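Local structure of DUF4276 family protein (Pyrococcus horikoshii, 2P62) at residues Q69-P72 and K73-S77; N102-F105 and E106-S110; V230-L233 and P234-E237. The protein is of unknown function but belongs to the DUF3226 family of the Toprim-like clan, whose better-known relatives act on nucleic acids. One frame throughout, in Å; residues are numbered along the deposited sequence.

Interaction 1: Q69-P72 and K73-S77; sequences QRIP and KVLKS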
ATOM      1  N   GLN A  69     -19.054  -7.762  -7.363  1.00 69.24           N
ATOM      2  CA  GLN A  69     -20.399  -7.573  -7.892  1.00 67.23           C
ATOM      3  C   GLN A  69     -20.467  -6.595  -9.066  1.00 64.68           C
ATOM      4  O   GLN A  69     -21.523  -6.424  -9.683  1.00 63.55           O
ATOM      5  CB  GLN A  69     -21.310  -7.089  -6.766  1.00 69.80           C
ATOM      6  CG  GLN A  69     -22.775  -7.015  -7.129  1.00 73.23           C
ATOM      7  CD  GLN A  69     -23.631  -6.610  -5.952  1.00 75.09           C
ATOM      8  OE1 GLN A  69     -23.647  -7.288  -4.923  1.00 76.44           O
ATOM      9  NE2 GLN A  69     -24.348  -5.499  -6.092  1.00 75.51           N
ATOM     10  N   ARG A  70     -19.341  -5.960  -9.376  1.00 61.39           N
ATOM     11  CA  ARG A  70     -19.299  -4.997 -10.468  1.00 56.86           C
ATOM     12  C   ARG A  70     -18.681  -5.574 -11.743  1.00 53.58           C
ATOM     13  O   ARG A  70     -18.879  -5.025 -12.828  1.00 52.68           O
ATOM     14  CB  ARG A  70     -18.524  -3.747 -10.041  1.00 59.21           C
ATOM     15  CG  ARG A  70     -19.063  -2.462 -10.661  1.00 61.31           C
ATOM     16  CD  ARG A  70     -18.043  -1.337 -10.660  1.00 62.19           C
ATOM     17  NE  ARG A  70     -18.590  -0.113 -11.240  1.00 64.48           N
ATOM     18  CZ  ARG A  70     -19.467   0.682 -10.630  1.00 66.44           C
ATOM     19  NH1 ARG A  70     -19.900   0.387  -9.409  1.00 66.74           N
ATOM     20  NH2 ARG A  70     -19.916   1.771 -11.241  1.00 66.96           N
ATOM     21  N   ILE A  71     -17.937  -6.674 -11.613  1.00 49.77           N
ATOM     22  CA  ILE A  71     -17.302  -7.328 -12.760  1.00 47.49           C
ATOM     23  C   ILE A  71     -18.319  -7.592 -13.881  1.00 46.41           C
ATOM     24  O   ILE A  71     -18.076  -7.259 -15.043  1.00 45.21           O
ATOM     25  CB  ILE A  71     -16.655  -8.687 -12.363  1.00 48.48           C
ATOM     26  CG1 ILE A  71     -15.586  -8.482 -11.285  1.00 48.77           C
ATOM     27  CG2 ILE A  71     -16.067  -9.367 -13.593  1.00 47.59           C
ATOM     28  CD1 ILE A  71     -14.440  -7.584 -11.686  1.00 48.68           C
ATOM     29  N   PRO A  72     -19.468  -8.205 -13.549  1.00 44.29           N
ATOM     30  CA  PRO A  72     -20.471  -8.474 -14.584  1.00 43.96           C
ATOM     31  C   PRO A  72     -21.029  -7.174 -15.157  1.00 42.29           C
ATOM     32  O   PRO A  72     -21.382  -7.087 -16.336  1.00 40.45           O
ATOM     33  CB  PRO A  72     -21.529  -9.282 -13.836  1.00 45.02           C
ATOM     34  CG  PRO A  72     -21.439  -8.731 -12.442  1.00 45.97           C
ATOM     35  CD  PRO A  72     -19.943  -8.663 -12.231  1.00 44.39           C
ATOM     36  N   LYS A  73     -21.106  -6.164 -14.301  1.00 41.31           N
ATOM     37  CA  LYS A  73     -21.607  -4.858 -14.701  1.00 40.55           C
ATOM     38  C   LYS A  73     -20.638  -4.273 -15.731  1.00 38.33           C
ATOM     39  O   LYS A  73     -21.050  -3.685 -16.734  1.00 37.40           O
ATOM     40  CB  LYS A  73     -21.724  -3.966 -13.457  1.00 42.57           C
ATOM     41  CG  LYS A  73     -22.353  -2.589 -13.665  1.00 47.37           C
ATOM     42  CD  LYS A  73     -21.292  -1.501 -13.867  1.00 50.04           C
ATOM     43  CE  LYS A  73     -21.633  -0.213 -13.097  1.00 50.62           C
ATOM     44  NZ  LYS A  73     -22.983   0.359 -13.423  1.00 52.34           N
ATOM     45  N   VAL A  74     -19.345  -4.462 -15.493  1.00 35.97           N
ATOM     46  CA  VAL A  74     -18.327  -3.964 -16.409  1.00 34.41           C
ATOM     47  C   VAL A  74     -18.347  -4.709 -17.738  1.00 33.17           C
ATOM     48  O   VAL A  74     -18.201  -4.101 -18.794  1.00 32.63           O
ATOM     49  CB  VAL A  74     -16.928  -4.098 -15.798  1.00 34.35           C
ATOM     50  CG1 VAL A  74     -15.867  -3.729 -16.833  1.00 32.73           C
ATOM     51  CG2 VAL A  74     -16.824  -3.207 -14.584  1.00 32.69           C
ATOM     52  N   LEU A  75     -18.524  -6.025 -17.671  1.00 32.12           N
ATOM     53  CA  LEU A  75     -18.557  -6.863 -18.861  1.00 31.43           C
ATOM     54  C   LEU A  75     -19.740  -6.535 -19.748  1.00 31.05           C
ATOM     55  O   LEU A  75     -19.620  -6.488 -20.973  1.00 31.36           O
ATOM     56  CB  LEU A  75     -18.624  -8.345 -18.474  1.00 32.43           C
ATOM     57  CG  LEU A  75     -17.297  -9.068 -18.253  1.00 33.88           C
ATOM     58  CD1 LEU A  75     -17.522 -10.446 -17.628  1.00 34.65           C
ATOM     59  CD2 LEU A  75     -16.598  -9.198 -19.594  1.00 35.36           C
ATOM     60  N   LYS A  76     -20.887  -6.315 -19.120  1.00 31.38           N
ATOM     61  CA  LYS A  76     -22.098  -6.011 -19.861  1.00 32.10           C
ATOM     62  C   LYS A  76     -21.907  -4.714 -20.646  1.00 31.75           C
ATOM     63  O   LYS A  76     -22.154  -4.664 -21.849  1.00 32.87           O
ATOM     64  CB  LYS A  76     -23.277  -5.895 -18.896  1.00 32.50           C
ATOM     65  CG  LYS A  76     -24.615  -5.904 -19.580  1.00 34.72           C
ATOM     66  CD  LYS A  76     -25.748  -5.785 -18.573  1.00 37.59           C
ATOM     67  CE  LYS A  76     -27.101  -5.997 -19.255  1.00 38.84           C
ATOM     68  NZ  LYS A  76     -27.255  -5.115 -20.454  1.00 38.06           N
ATOM     69  N   SER A  77     -21.443  -3.675 -19.960  1.00 29.37           N
ATOM     70  CA  SER A  77     -21.205  -2.396 -20.599  1.00 31.08           C
ATOM     71  C   SER A  77     -20.269  -2.548 -21.787  1.00 31.18           C
ATOM     72  O   SER A  77     -20.643  -2.241 -22.916  1.00 32.71           O
ATOM     73  CB  SER A  77     -20.585  -1.406 -19.615  1.00 32.45           C
ATOM     74  OG  SER A  77     -21.333  -1.314 -18.424  1.00 35.51           O
TER
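R70 O receives V74 N at 2.8 Å and so closes the first turn of helix 71-84. The next two carbonyls repeat the bond one step on: L75 N gives to I71 O at 2.9 Å, and K76 N to P72 O at the same length. P72 stands in this first turn, where a proline, having no N-H to give, costs no helical bond. The helix follows strand 58-63 and leads to strand 89-97, as a crossover in the mixed sheet of this Toprim-like family member. Further along, K73 O takes two donors from one residue, S77 N at 3.2 Å and S77 OG at 2.9 Å, which arrive from opposite faces of its plane. R70 and K73 run side by side in the same direction; K73 CE lies over one face of the guanidinium, 3.2 Å from R70 NH2, while K73 NZ stays 4.0 Å from R70 NH2, two like charges kept apart from contact. R70 NE makes a weak hydrogen bond to G43 O and NH2 another to F44 O, with E66 a long, weak ion partner of NE. Replacing R70 by an alanine would probably leave the K73 methylenes without the flat group beside them and cost the weak ties to the 43-44 loop. K76, its chain bent at the last torsion (chi4 -52°), gives NZ to D80 in a salt bridge.

Interaction 2: N102-F105 and E106-S110; sequences NDVF and EWVLS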
ATOM      1  N   ASN A 102     -15.536 -20.732  -7.225  1.00 35.11           N
ATOM      2  CA  ASN A 102     -15.427 -21.935  -8.025  1.00 36.71           C
ATOM      3  C   ASN A 102     -14.478 -21.707  -9.191  1.00 34.84           C
ATOM      4  O   ASN A 102     -13.708 -20.749  -9.185  1.00 35.95           O
ATOM      5  CB  ASN A 102     -16.805 -22.355  -8.523  1.00 41.41           C
ATOM      6  CG  ASN A 102     -17.665 -22.944  -7.414  1.00 47.14           C
ATOM      7  OD1 ASN A 102     -17.330 -23.990  -6.821  1.00 48.03           O
ATOM      8  ND2 ASN A 102     -18.783 -22.275  -7.123  1.00 46.71           N
ATOM      9  N   ASP A 103     -14.530 -22.587 -10.182  1.00 31.10           N
ATOM     10  CA  ASP A 103     -13.655 -22.479 -11.340  1.00 30.04           C
ATOM     11  C   ASP A 103     -13.868 -21.129 -12.031  1.00 27.44           C
ATOM     12  O   ASP A 103     -14.998 -20.713 -12.291  1.00 29.21           O
ATOM     13  CB  ASP A 103     -13.921 -23.657 -12.284  1.00 27.84           C
ATOM     14  CG  ASP A 103     -12.943 -23.718 -13.432  1.00 29.79           C
ATOM     15  OD1 ASP A 103     -13.034 -22.855 -14.326  1.00 34.22           O
ATOM     16  OD2 ASP A 103     -12.075 -24.620 -13.447  1.00 28.37           O
ATOM     17  N   VAL A 104     -12.775 -20.437 -12.314  1.00 25.36           N
ATOM     18  CA  VAL A 104     -12.868 -19.127 -12.942  1.00 26.00           C
ATOM     19  C   VAL A 104     -13.658 -19.142 -14.257  1.00 26.84           C
ATOM     20  O   VAL A 104     -14.356 -18.174 -14.578  1.00 27.42           O
ATOM     21  CB  VAL A 104     -11.458 -18.532 -13.169  1.00 24.32           C
ATOM     22  CG1 VAL A 104     -10.674 -19.392 -14.148  1.00 24.24           C
ATOM     23  CG2 VAL A 104     -11.564 -17.096 -13.643  1.00 21.86           C
ATOM     24  N   PHE A 105     -13.563 -20.233 -15.012  1.00 26.85           N
ATOM     25  CA  PHE A 105     -14.302 -20.322 -16.269  1.00 26.91           C
ATOM     26  C   PHE A 105     -15.811 -20.235 -16.009  1.00 26.76           C
ATOM     27  O   PHE A 105     -16.519 -19.460 -16.656  1.00 28.99           O
ATOM     28  CB  PHE A 105     -13.965 -21.620 -17.013  1.00 24.14           C
ATOM     29  CG  PHE A 105     -14.560 -21.691 -18.390  1.00 23.17           C
ATOM     30  CD1 PHE A 105     -15.877 -22.120 -18.576  1.00 21.49           C
ATOM     31  CD2 PHE A 105     -13.827 -21.274 -19.499  1.00 20.77           C
ATOM     32  CE1 PHE A 105     -16.460 -22.130 -19.849  1.00 18.91           C
ATOM     33  CE2 PHE A 105     -14.400 -21.279 -20.776  1.00 18.41           C
ATOM     34  CZ  PHE A 105     -15.725 -21.708 -20.949  1.00 17.54           C
ATOM     35  N   GLU A 106     -16.303 -21.027 -15.063  1.00 26.61           N
ATOM     36  CA  GLU A 106     -17.723 -20.993 -14.720  1.00 26.92           C
ATOM     37  C   GLU A 106     -18.094 -19.606 -14.151  1.00 27.01           C
ATOM     38  O   GLU A 106     -19.149 -19.054 -14.469  1.00 23.65           O
ATOM     39  CB  GLU A 106     -18.046 -22.091 -13.699  1.00 25.30           C
ATOM     40  CG  GLU A 106     -17.992 -23.512 -14.261  1.00 29.09           C
ATOM     41  CD  GLU A 106     -18.049 -24.582 -13.171  1.00 34.54           C
ATOM     42  OE1 GLU A 106     -18.889 -24.437 -12.247  1.00 37.20           O
ATOM     43  OE2 GLU A 106     -17.269 -25.567 -13.236  1.00 29.29           O
ATOM     44  N   TRP A 107     -17.213 -19.042 -13.326  1.00 26.10           N
ATOM     45  CA  TRP A 107     -17.453 -17.733 -12.729  1.00 27.52           C
ATOM     46  C   TRP A 107     -17.730 -16.683 -13.818  1.00 28.51           C
ATOM     47  O   TRP A 107     -18.742 -15.974 -13.787  1.00 28.79           O
ATOM     48  CB  TRP A 107     -16.244 -17.345 -11.869  1.00 29.58           C
ATOM     49  CG  TRP A 107     -16.375 -16.039 -11.140  1.00 30.61           C
ATOM     50  CD1 TRP A 107     -17.401 -15.644 -10.329  1.00 30.23           C
ATOM     51  CD2 TRP A 107     -15.443 -14.948 -11.171  1.00 29.74           C
ATOM     52  NE1 TRP A 107     -17.165 -14.369  -9.856  1.00 30.75           N
ATOM     53  CE2 TRP A 107     -15.973 -13.921 -10.357  1.00 28.91           C
ATOM     54  CE3 TRP A 107     -14.210 -14.741 -11.806  1.00 28.94           C
ATOM     55  CZ2 TRP A 107     -15.315 -12.699 -10.166  1.00 31.40           C
ATOM     56  CZ3 TRP A 107     -13.551 -13.522 -11.615  1.00 32.08           C
ATOM     57  CH2 TRP A 107     -14.108 -12.518 -10.799  1.00 30.35           C
ATOM     58  N   VAL A 108     -16.844 -16.601 -14.801  1.00 28.03           N
ATOM     59  CA  VAL A 108     -17.026 -15.645 -15.881  1.00 26.32           C
ATOM     60  C   VAL A 108     -18.272 -15.974 -16.705  1.00 26.00           C
ATOM     61  O   VAL A 108     -19.088 -15.100 -16.992  1.00 23.77           O
ATOM     62  CB  VAL A 108     -15.786 -15.630 -16.793  1.00 25.15           C
ATOM     63  CG1 VAL A 108     -16.011 -14.701 -17.992  1.00 25.02           C
ATOM     64  CG2 VAL A 108     -14.581 -15.176 -15.988  1.00 22.31           C
ATOM     65  N   LEU A 109     -18.411 -17.242 -17.075  1.00 25.26           N
ATOM     66  CA  LEU A 109     -19.547 -17.692 -17.869  1.00 27.22           C
ATOM     67  C   LEU A 109     -20.892 -17.282 -17.254  1.00 27.68           C
ATOM     68  O   LEU A 109     -21.839 -16.935 -17.975  1.00 25.52           O
ATOM     69  CB  LEU A 109     -19.493 -19.213 -18.037  1.00 29.21           C
ATOM     70  CG  LEU A 109     -20.474 -19.757 -19.078  1.00 30.35           C
ATOM     71  CD1 LEU A 109     -20.053 -19.284 -20.470  1.00 29.97           C
ATOM     72  CD2 LEU A 109     -20.509 -21.265 -19.018  1.00 31.73           C
ATOM     73  N   SER A 110     -20.975 -17.332 -15.925  1.00 27.18           N
ATOM     74  CA  SER A 110     -22.195 -16.966 -15.204  1.00 28.45           C
ATOM     75  C   SER A 110     -22.537 -15.478 -15.347  1.00 29.27           C
ATOM     76  O   SER A 110     -23.625 -15.055 -14.964  1.00 29.50           O
ATOM     77  CB  SER A 110     -22.061 -17.298 -13.711  1.00 27.81           C
ATOM     78  OG  SER A 110     -21.292 -16.300 -13.032  1.00 30.05           O
TER
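V104 and W107 meet one turn apart at the start of helix 104-109, the valine CG2 methyl lying near the indole plane at its edge, 4.0 Å from W107 CE3. Three apolar pairs carry most of the side-chain contact. The same V104 methyl is 4.3 Å from V108 CG2, so it serves two neighbours on the face turned to the sheet, where V104 and V108 touch P133 and V108 also meets V94 and I131. With CG1 between the backbone nitrogen and the carbonyl carbon, the V104 chi1 of 64° sets CG2 anti to that nitrogen and turns it toward W107 and V108. F105 and L109 form the third pair, F105 CE1 to L109 CD2 at 4.2 Å, the methyl approaching the ring obliquely; both residues also rest on I124 of strand 123-126.

D103 is the N-cap: its OD1 takes F105 N at 2.8 Å on the anti side of the carboxylate, 18° out of its plane, while its backbone oxygen accepts W107 N. V108 N to V104 O and L109 N to F105 O, at 3.0 and 2.9 Å, continue the helical ladder, and further along, S110 OG bonds to W107 O at 2.7 Å.

Charge enters in two ways. D103 OD1 and E106 OE2 stand 5.1 Å apart as like charges, and the indole of W107, edge-to-face with F111, makes cation-pi contacts with R96 and K68. Acidic groups at the amino end are placed to interact favourably with the helix dipole, which probably offsets part of their mutual repulsion, while the apolar face holds this short helix against the sheet.

Interaction 3: V230-L233 and P234-E237; sequences VNLL and PLLE
L232 O and L233 O open helix 233-239: L236 N gives to L232 O at 3.0 Å and E237 N to L233 O at 2.8 Å, while L235 N makes a weak second bond to L232 O. Just before, N231 takes a positive phi (61°) in a Schellman motif that ends helix 220-229, so one helix stops and another starts within a few residues. L232 and L235 lie side by side, pointing the same way, with their CD2 methyls 4.0 Å apart. Y134 of strand 129-136 touches both leucines, and F16 and F17 of helix 11-23 pack against L232 and L235 respectively. L236 packs against L232 O, its CG anti to its own carbonyl carbon (chi1 -69°), which brings L236 CD1 to 4.3 Å from L232 CB and lets L236 also touch L20 and L227. On another side the N231 and P234 side chains cross at about a right angle, P234 CG lying 4.0 Å from N231 OD1. L233 and E237 cross at a slant, with E237 OE2 4.1 Å from L233 CG, a contact of carboxylate with hydrocarbon rather than a polar bond. P234, second in its helix, has no N-H to offer and leaves no helical acceptor wanting. Polar and apolar parts are thus divided: the leucines face helices 11-23 and 220-229 and the sheet, L232 O and L233 O are taken up by backbone amides and N231 O by the Y134 hydroxyl, and E237 is an exposed residue.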
ATOM      1  N   VAL A 230       5.143 -22.080 -14.339  1.00 42.09           N
ATOM      2  CA  VAL A 230       3.883 -21.756 -13.673  1.00 41.79           C
ATOM      3  C   VAL A 230       2.789 -21.571 -14.716  1.00 40.27           C
ATOM      4  O   VAL A 230       1.625 -21.342 -14.393  1.00 39.23           O
ATOM      5  CB  VAL A 230       4.004 -20.466 -12.839  1.00 42.53           C
ATOM      6  CG1 VAL A 230       2.689 -20.165 -12.151  1.00 46.81           C
ATOM      7  CG2 VAL A 230       5.097 -20.621 -11.803  1.00 43.45           C
ATOM      8  N   ASN A 231       3.187 -21.686 -15.976  1.00 40.64           N
ATOM      9  CA  ASN A 231       2.289 -21.538 -17.111  1.00 41.66           C
ATOM     10  C   ASN A 231       1.645 -20.151 -17.185  1.00 40.16           C
ATOM     11  O   ASN A 231       0.422 -20.020 -17.201  1.00 40.20           O
ATOM     12  CB  ASN A 231       1.207 -22.626 -17.089  1.00 44.82           C
ATOM     13  CG  ASN A 231       0.820 -23.089 -18.494  1.00 48.96           C
ATOM     14  OD1 ASN A 231       1.679 -23.502 -19.290  1.00 47.53           O
ATOM     15  ND2 ASN A 231      -0.473 -23.021 -18.805  1.00 49.98           N
ATOM     16  N   LEU A 232       2.490 -19.122 -17.220  1.00 37.49           N
ATOM     17  CA  LEU A 232       2.047 -17.736 -17.332  1.00 34.75           C
ATOM     18  C   LEU A 232       2.434 -17.203 -18.706  1.00 32.16           C
ATOM     19  O   LEU A 232       1.867 -16.231 -19.191  1.00 31.64           O
ATOM     20  CB  LEU A 232       2.692 -16.859 -16.250  1.00 34.03           C
ATOM     21  CG  LEU A 232       1.911 -16.661 -14.951  1.00 33.06           C
ATOM     22  CD1 LEU A 232       2.747 -15.866 -13.973  1.00 30.89           C
ATOM     23  CD2 LEU A 232       0.590 -15.935 -15.243  1.00 32.14           C
ATOM     24  N   LEU A 233       3.392 -17.858 -19.343  1.00 31.99           N
ATOM     25  CA  LEU A 233       3.859 -17.421 -20.655  1.00 33.29           C
ATOM     26  C   LEU A 233       2.772 -17.353 -21.730  1.00 32.73           C
ATOM     27  O   LEU A 233       2.616 -16.335 -22.404  1.00 32.14           O
ATOM     28  CB  LEU A 233       5.002 -18.325 -21.112  1.00 31.61           C
ATOM     29  CG  LEU A 233       6.312 -17.630 -21.483  1.00 34.31           C
ATOM     30  CD1 LEU A 233       6.620 -16.481 -20.521  1.00 31.12           C
ATOM     31  CD2 LEU A 233       7.423 -18.666 -21.473  1.00 30.84           C
ATOM     32  N   PRO A 234       2.011 -18.439 -21.911  1.00 32.23           N
ATOM     33  CA  PRO A 234       0.955 -18.427 -22.927  1.00 32.17           C
ATOM     34  C   PRO A 234      -0.089 -17.328 -22.724  1.00 30.75           C
ATOM     35  O   PRO A 234      -0.635 -16.803 -23.689  1.00 32.74           O
ATOM     36  CB  PRO A 234       0.381 -19.851 -22.855  1.00 31.27           C
ATOM     37  CG  PRO A 234       0.744 -20.311 -21.470  1.00 36.50           C
ATOM     38  CD  PRO A 234       2.119 -19.757 -21.270  1.00 31.69           C
ATOM     39  N   LEU A 235      -0.354 -16.974 -21.471  1.00 29.05           N
ATOM     40  CA  LEU A 235      -1.318 -15.915 -21.163  1.00 27.72           C
ATOM     41  C   LEU A 235      -0.722 -14.546 -21.535  1.00 28.21           C
ATOM     42  O   LEU A 235      -1.376 -13.705 -22.159  1.00 26.66           O
ATOM     43  CB  LEU A 235      -1.657 -15.918 -19.667  1.00 25.81           C
ATOM     44  CG  LEU A 235      -2.457 -14.702 -19.170  1.00 25.75           C
ATOM     45  CD1 LEU A 235      -3.919 -14.843 -19.600  1.00 23.80           C
ATOM     46  CD2 LEU A 235      -2.363 -14.588 -17.658  1.00 23.86           C
ATOM     47  N   LEU A 236       0.522 -14.327 -21.125  1.00 26.86           N
ATOM     48  CA  LEU A 236       1.204 -13.077 -21.411  1.00 26.51           C
ATOM     49  C   LEU A 236       1.372 -12.892 -22.908  1.00 27.50           C
ATOM     50  O   LEU A 236       1.131 -11.806 -23.441  1.00 26.72           O
ATOM     51  CB  LEU A 236       2.577 -13.059 -20.733  1.00 26.21           C
ATOM     52  CG  LEU A 236       2.520 -12.983 -19.201  1.00 26.18           C
ATOM     53  CD1 LEU A 236       3.841 -13.414 -18.576  1.00 22.93           C
ATOM     54  CD2 LEU A 236       2.155 -11.561 -18.813  1.00 24.39           C
ATOM     55  N   GLU A 237       1.772 -13.957 -23.590  1.00 28.68           N
ATOM     56  CA  GLU A 237       1.988 -13.879 -25.029  1.00 31.77           C
ATOM     57  C   GLU A 237       0.692 -13.626 -25.791  1.00 30.77           C
ATOM     58  O   GLU A 237       0.720 -13.163 -26.925  1.00 29.10           O
ATOM     59  CB  GLU A 237       2.690 -15.150 -25.526  1.00 33.35           C
ATOM     60  CG  GLU A 237       4.014 -15.408 -24.807  1.00 36.46           C
ATOM     61  CD  GLU A 237       4.774 -16.601 -25.354  1.00 40.00           C
ATOM     62  OE1 GLU A 237       4.128 -17.608 -25.722  1.00 41.23           O
ATOM     63  OE2 GLU A 237       6.022 -16.539 -25.399  1.00 41.23           O
TER

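From the N terminus the three contacts follow in series; none nests in or crosses another, and each is a single continuous run that closes only a local turn. Interaction 1 starts helix 71-84, between strands 58-63 and 89-97. Interaction 2 forms helix 104-109, after strand 89-97 and before strands 118-120, 123-126 and 129-136; its nearest atoms are about 4 Å from those of interaction 1, and F111 makes the bridge, touching P72 and W107. Interaction 3, about 10 Å from interaction 2 at the nearest atoms, joins helix 220-229 to helix 233-239 near the C terminus. Interactions 2 and 3 both pack on strand 129-136, through P133 and Y134.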